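Local atomic coordinates of cycloalternan-forming enzyme (Listeria monocytogenes serovar 1/2a, PDB entry 5F7U), a protein that belongs to glycoside hydrolase family 31, joining a TIM-barrel domain to several beta-rich domains, and carries bound glycans and magnesium ions. Residues A[228-231]-A[232-235]; A[324-328]-A[329-333]. The protein carries 1 engineered substitution. All coordinates share one frame; numbering follows the deposited sequence.

Contact 1: residues A[228-231]-A[232-235]; sequences LTDG and KNVI
Asp230 reaches across a beta hairpin loop and gathers the backbone of residues 232 to 234 around one carboxylate oxygen; the loop joins strands 214-229 and 235-243 of the galactose mutarotase-like domain. OD1 of Asp230 accepts from three amides in a row: Asn233 N at 2.8 Å, nearly straight and on the syn lone pair, with Val234 N and Lys232 N both coming from out of the carboxylate plane. Asp230 OD2 is held separately, its own syn lone pair taking Asn233 ND2 at 3.0 Å. What puts the carboxylate there is chi1 of 71°, with CG between the backbone N and the carbonyl carbon. Four N-H donors are thus satisfied by one side chain, which would probably favour its charged form.

Gly231 completes the reversal with a positive phi. Its N donates to Thr229 OG1 at 2.9 Å, an ST turn, while the same hydroxyl donates to Val234 O. That carbonyl takes a weak second bond from Asp230 N. Lys232 NZ makes a weak hydrogen bond to Gly89 O. Where the strands meet, Thr229 and Ile235 form a non-hydrogen-bonded antiparallel pair, and Ile235 CA lies 3.3 Å from Leu228 O in a CA-H...O contact.

Contact 2: residues A[324-328]-A[329-333]; sequences DNDGD and MTNML
A type I beta turn from Asp328 to Asn331 reverses the chain after strand 318-327, closed by a weak bond of 3.3 Å from Asn331 N to Asp328 O. Just ahead of it comes an Asx turn, in which Asp326 OD1 accepts from Asp328 N, so two side-chain-braced turns follow each other on the way to strand 333-338. Asp328 braces the second. Its CG stands anti to the backbone N (chi1 -174°), swinging OD1 over the turn to take Thr330 N at 2.9 Å and Thr330 OG1 at 2.7 Å. Both donors arrive from the same face of the carboxylate, the hydroxyl on the syn side.

Asn331 folds back toward the strand. Its ND2 donates to Asn325 OD1 at 3.0 Å, in the carbonyl plane and on a lone pair, although the two amide planes stand 76° apart. The other end of the Asn325 amide is shared: ND2 gives a bond to Asp328 O from above that carbonyl's plane and another to Ile235 O on the neighbouring strand. Both ends of the amide are therefore engaged, which should fix its rotation. A water bridges the outer side, donating to Asp326 OD2 at 2.9 Å and to Asp328 OD2 at 3.0 Å, and accepting from Asn331 ND2 at 3.3 Å.

In the fold
Contacts 1 and 2 sit side by side, their centres about 10 Å apart, because strands 235-243 and 318-327 pair antiparallel. Ile235 joins them: its N lies 3.1 Å from Gly327 O, a probable hydrogen bond, in addition to the bond its carbonyl takes from the Asn325 amide. Met329, the second residue of the 328-331 turn, rests its sulfur on the loop of contact 1, with SD 3.5 Å from Lys232 O and from Asn233 C. Phe145 touches both Thr229 and Met329, while strand 106-129 packs on contact 1, with Tyr114 against Asp230 and Asn233. Neither contact includes a residue of the magnesium sites; these are turns at strand ends, about 39 and 31 Å from the centre of the chain.

Contact 1: residues A[228-231]-A[232-235]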
loop_
_atom_site.group_PDB
_atom_site.type_symbol
_atom_site.label_atom_id
_atom_site.label_comp_id
_atom_site.label_asym_id
_atom_site.label_seq_id
_atom_site.Cartn_x
_atom_site.Cartn_y
_atom_site.Cartn_z
ATOM N N LEU A 228 -5.715 5.192 -32.664
ATOM C CA LEU A 228 -4.744 5.910 -33.489
ATOM C C LEU A 228 -4.213 4.941 -34.542
ATOM O O LEU A 228 -3.617 3.931 -34.203
ATOM C CB LEU A 228 -3.619 6.429 -32.577
ATOM C CG LEU A 228 -2.485 7.196 -33.234
ATOM C CD1 LEU A 228 -2.996 8.487 -33.855
ATOM C CD2 LEU A 228 -1.420 7.495 -32.182
ATOM N N THR A 229 -4.469 5.224 -35.823
ATOM C CA THR A 229 -4.280 4.230 -36.868
ATOM C C THR A 229 -3.845 4.882 -38.180
ATOM O O THR A 229 -4.141 6.060 -38.421
ATOM C CB THR A 229 -5.577 3.386 -37.095
ATOM O OG1 THR A 229 -5.325 2.358 -38.054
ATOM C CG2 THR A 229 -6.741 4.233 -37.619
ATOM N N ASP A 230 -3.128 4.122 -38.997
ATOM C CA ASP A 230 -2.884 4.545 -40.374
ATOM C C ASP A 230 -4.030 4.110 -41.296
ATOM O O ASP A 230 -4.029 4.452 -42.484
ATOM C CB ASP A 230 -1.518 4.055 -40.883
ATOM C CG ASP A 230 -1.477 2.547 -41.121
ATOM O OD1 ASP A 230 -2.225 1.792 -40.463
ATOM O OD2 ASP A 230 -0.686 2.124 -41.965
ATOM N N GLY A 231 -4.985 3.357 -40.738
ATOM C CA GLY A 231 -6.131 2.805 -41.472
ATOM C C GLY A 231 -5.868 1.514 -42.239
ATOM O O GLY A 231 -6.745 1.039 -42.985
ATOM N N LYS A 232 -4.673 0.942 -42.072
ATOM C CA LYS A 232 -4.203 -0.165 -42.918
ATOM C C LYS A 232 -3.359 -1.233 -42.215
ATOM O O LYS A 232 -3.578 -2.428 -42.399
ATOM C CB LYS A 232 -3.387 0.384 -44.099
ATOM C CG LYS A 232 -4.198 1.082 -45.179
ATOM C CD LYS A 232 -3.362 1.445 -46.399
ATOM C CE LYS A 232 -2.521 2.695 -46.157
ATOM N NZ LYS A 232 -2.044 3.256 -47.447
ATOM N N ASN A 233 -2.370 -0.791 -41.449
ATOM C CA ASN A 233 -1.301 -1.654 -40.940
ATOM C C ASN A 233 -1.212 -1.675 -39.415
ATOM O O ASN A 233 -0.877 -2.699 -38.831
ATOM C CB ASN A 233 0.055 -1.192 -41.491
ATOM C CG ASN A 233 0.156 -1.331 -42.999
ATOM O OD1 ASN A 233 0.394 -2.429 -43.518
ATOM N ND2 ASN A 233 0.010 -0.214 -43.713
ATOM N N VAL A 234 -1.475 -0.530 -38.788
ATOM C CA VAL A 234 -1.224 -0.358 -37.354
ATOM C C VAL A 234 -2.358 0.320 -36.601
ATOM O O VAL A 234 -3.047 1.181 -37.164
ATOM C CB VAL A 234 0.092 0.429 -37.056
ATOM C CG1 VAL A 234 1.312 -0.356 -37.510
ATOM C CG2 VAL A 234 0.084 1.821 -37.695
ATOM N N ILE A 235 -2.548 -0.104 -35.342
ATOM C CA ILE A 235 -3.272 0.660 -34.302
ATOM C C ILE A 235 -2.248 0.873 -33.183
ATOM O O ILE A 235 -1.791 -0.099 -32.566
ATOM C CB ILE A 235 -4.553 -0.053 -33.798
ATOM C CG1 ILE A 235 -5.585 -0.128 -34.951
ATOM C CG2 ILE A 235 -5.097 0.658 -32.554
ATOM C CD1 ILE A 235 -6.701 -1.137 -34.761
#

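Contact 2: residues A[324-328]-A[329-333]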
loop_
_atom_site.group_PDB
_atom_site.type_symbol
_atom_site.label_atom_id
_atom_site.label_comp_id
_atom_site.label_asym_id
_atom_site.label_seq_id
_atom_site.Cartn_x
_atom_site.Cartn_y
_atom_site.Cartn_z
ATOM N N ASP A 324 -1.021 2.794 -24.907
ATOM C CA ASP A 324 -0.151 2.417 -26.027
ATOM C C ASP A 324 -0.461 1.010 -26.537
ATOM O O ASP A 324 -1.069 0.191 -25.844
ATOM C CB ASP A 324 1.332 2.503 -25.613
ATOM C CG ASP A 324 1.776 3.938 -25.282
ATOM O OD1 ASP A 324 1.037 4.921 -25.544
ATOM O OD2 ASP A 324 2.895 4.082 -24.770
ATOM N N ASN A 325 -0.065 0.756 -27.776
ATOM C CA ASN A 325 -0.171 -0.564 -28.377
ATOM C C ASN A 325 1.059 -0.785 -29.254
ATOM O O ASN A 325 1.713 0.183 -29.627
ATOM C CB ASN A 325 -1.431 -0.638 -29.226
ATOM C CG ASN A 325 -1.782 -2.062 -29.625
ATOM O OD1 ASN A 325 -1.760 -2.972 -28.790
ATOM N ND2 ASN A 325 -2.092 -2.263 -30.903
ATOM N N ASP A 326 1.378 -2.037 -29.572
ATOM C CA ASP A 326 2.556 -2.335 -30.385
ATOM C C ASP A 326 2.281 -2.258 -31.886
ATOM O O ASP A 326 3.137 -2.608 -32.684
ATOM C CB ASP A 326 3.110 -3.713 -30.013
ATOM C CG ASP A 326 2.118 -4.843 -30.269
ATOM O OD1 ASP A 326 0.918 -4.597 -30.531
ATOM O OD2 ASP A 326 2.537 -6.008 -30.196
ATOM N N GLY A 327 1.083 -1.816 -32.260
ATOM C CA GLY A 327 0.692 -1.742 -33.670
ATOM C C GLY A 327 -0.259 -2.845 -34.104
ATOM O O GLY A 327 -0.948 -2.701 -35.112
ATOM N N ASP A 328 -0.265 -3.955 -33.375
ATOM C CA ASP A 328 -1.117 -5.105 -33.703
ATOM C C ASP A 328 -2.609 -4.704 -33.700
ATOM O O ASP A 328 -3.160 -4.332 -32.655
ATOM C CB ASP A 328 -0.856 -6.240 -32.698
ATOM C CG ASP A 328 -1.599 -7.529 -33.043
ATOM O OD1 ASP A 328 -2.542 -7.526 -33.863
ATOM O OD2 ASP A 328 -1.215 -8.565 -32.464
ATOM N N MET A 329 -3.230 -4.789 -34.882
ATOM C CA MET A 329 -4.605 -4.326 -35.080
ATOM C C MET A 329 -5.623 -5.260 -34.452
ATOM O O MET A 329 -6.798 -4.925 -34.408
ATOM C CB MET A 329 -4.919 -4.165 -36.566
ATOM C CG MET A 329 -4.045 -3.119 -37.237
ATOM S SD MET A 329 -4.398 -2.936 -38.985
ATOM C CE MET A 329 -5.978 -2.110 -38.850
ATOM N N THR A 330 -5.168 -6.414 -33.964
ATOM C CA THR A 330 -6.065 -7.403 -33.338
ATOM C C THR A 330 -6.111 -7.295 -31.805
ATOM O O THR A 330 -6.858 -8.038 -31.160
ATOM C CB THR A 330 -5.718 -8.856 -33.766
ATOM O OG1 THR A 330 -4.464 -9.246 -33.185
ATOM C CG2 THR A 330 -5.637 -8.964 -35.276
ATOM N N ASN A 331 -5.330 -6.376 -31.219
ATOM C CA ASN A 331 -5.337 -6.167 -29.757
ATOM C C ASN A 331 -6.481 -5.232 -29.351
ATOM O O ASN A 331 -6.363 -4.017 -29.554
ATOM C CB ASN A 331 -4.016 -5.521 -29.279
ATOM C CG ASN A 331 -2.831 -6.478 -29.274
ATOM O OD1 ASN A 331 -2.996 -7.700 -29.338
ATOM N ND2 ASN A 331 -1.608 -5.913 -29.182
ATOM N N MET A 332 -7.589 -5.778 -28.833
ATOM C CA MET A 332 -8.704 -4.936 -28.375
ATOM C C MET A 332 -8.332 -4.064 -27.167
ATOM O O MET A 332 -7.517 -4.458 -26.338
ATOM C CB MET A 332 -9.905 -5.805 -27.977
ATOM C CG MET A 332 -10.604 -6.460 -29.152
ATOM S SD MET A 332 -12.184 -7.163 -28.625
ATOM C CE MET A 332 -11.601 -8.566 -27.694
ATOM N N LEU A 333 -8.959 -2.893 -27.063
ATOM C CA LEU A 333 -8.951 -2.138 -25.815
ATOM C C LEU A 333 -9.886 -2.853 -24.845
ATOM O O LEU A 333 -10.988 -3.216 -25.215
ATOM C CB LEU A 333 -9.424 -0.694 -26.068
ATOM C CG LEU A 333 -9.731 0.156 -24.821
ATOM C CD1 LEU A 333 -8.451 0.439 -24.018
ATOM C CD2 LEU A 333 -10.396 1.466 -25.210
HETATM O O HOH W 1 0.605 -8.126 -30.180
#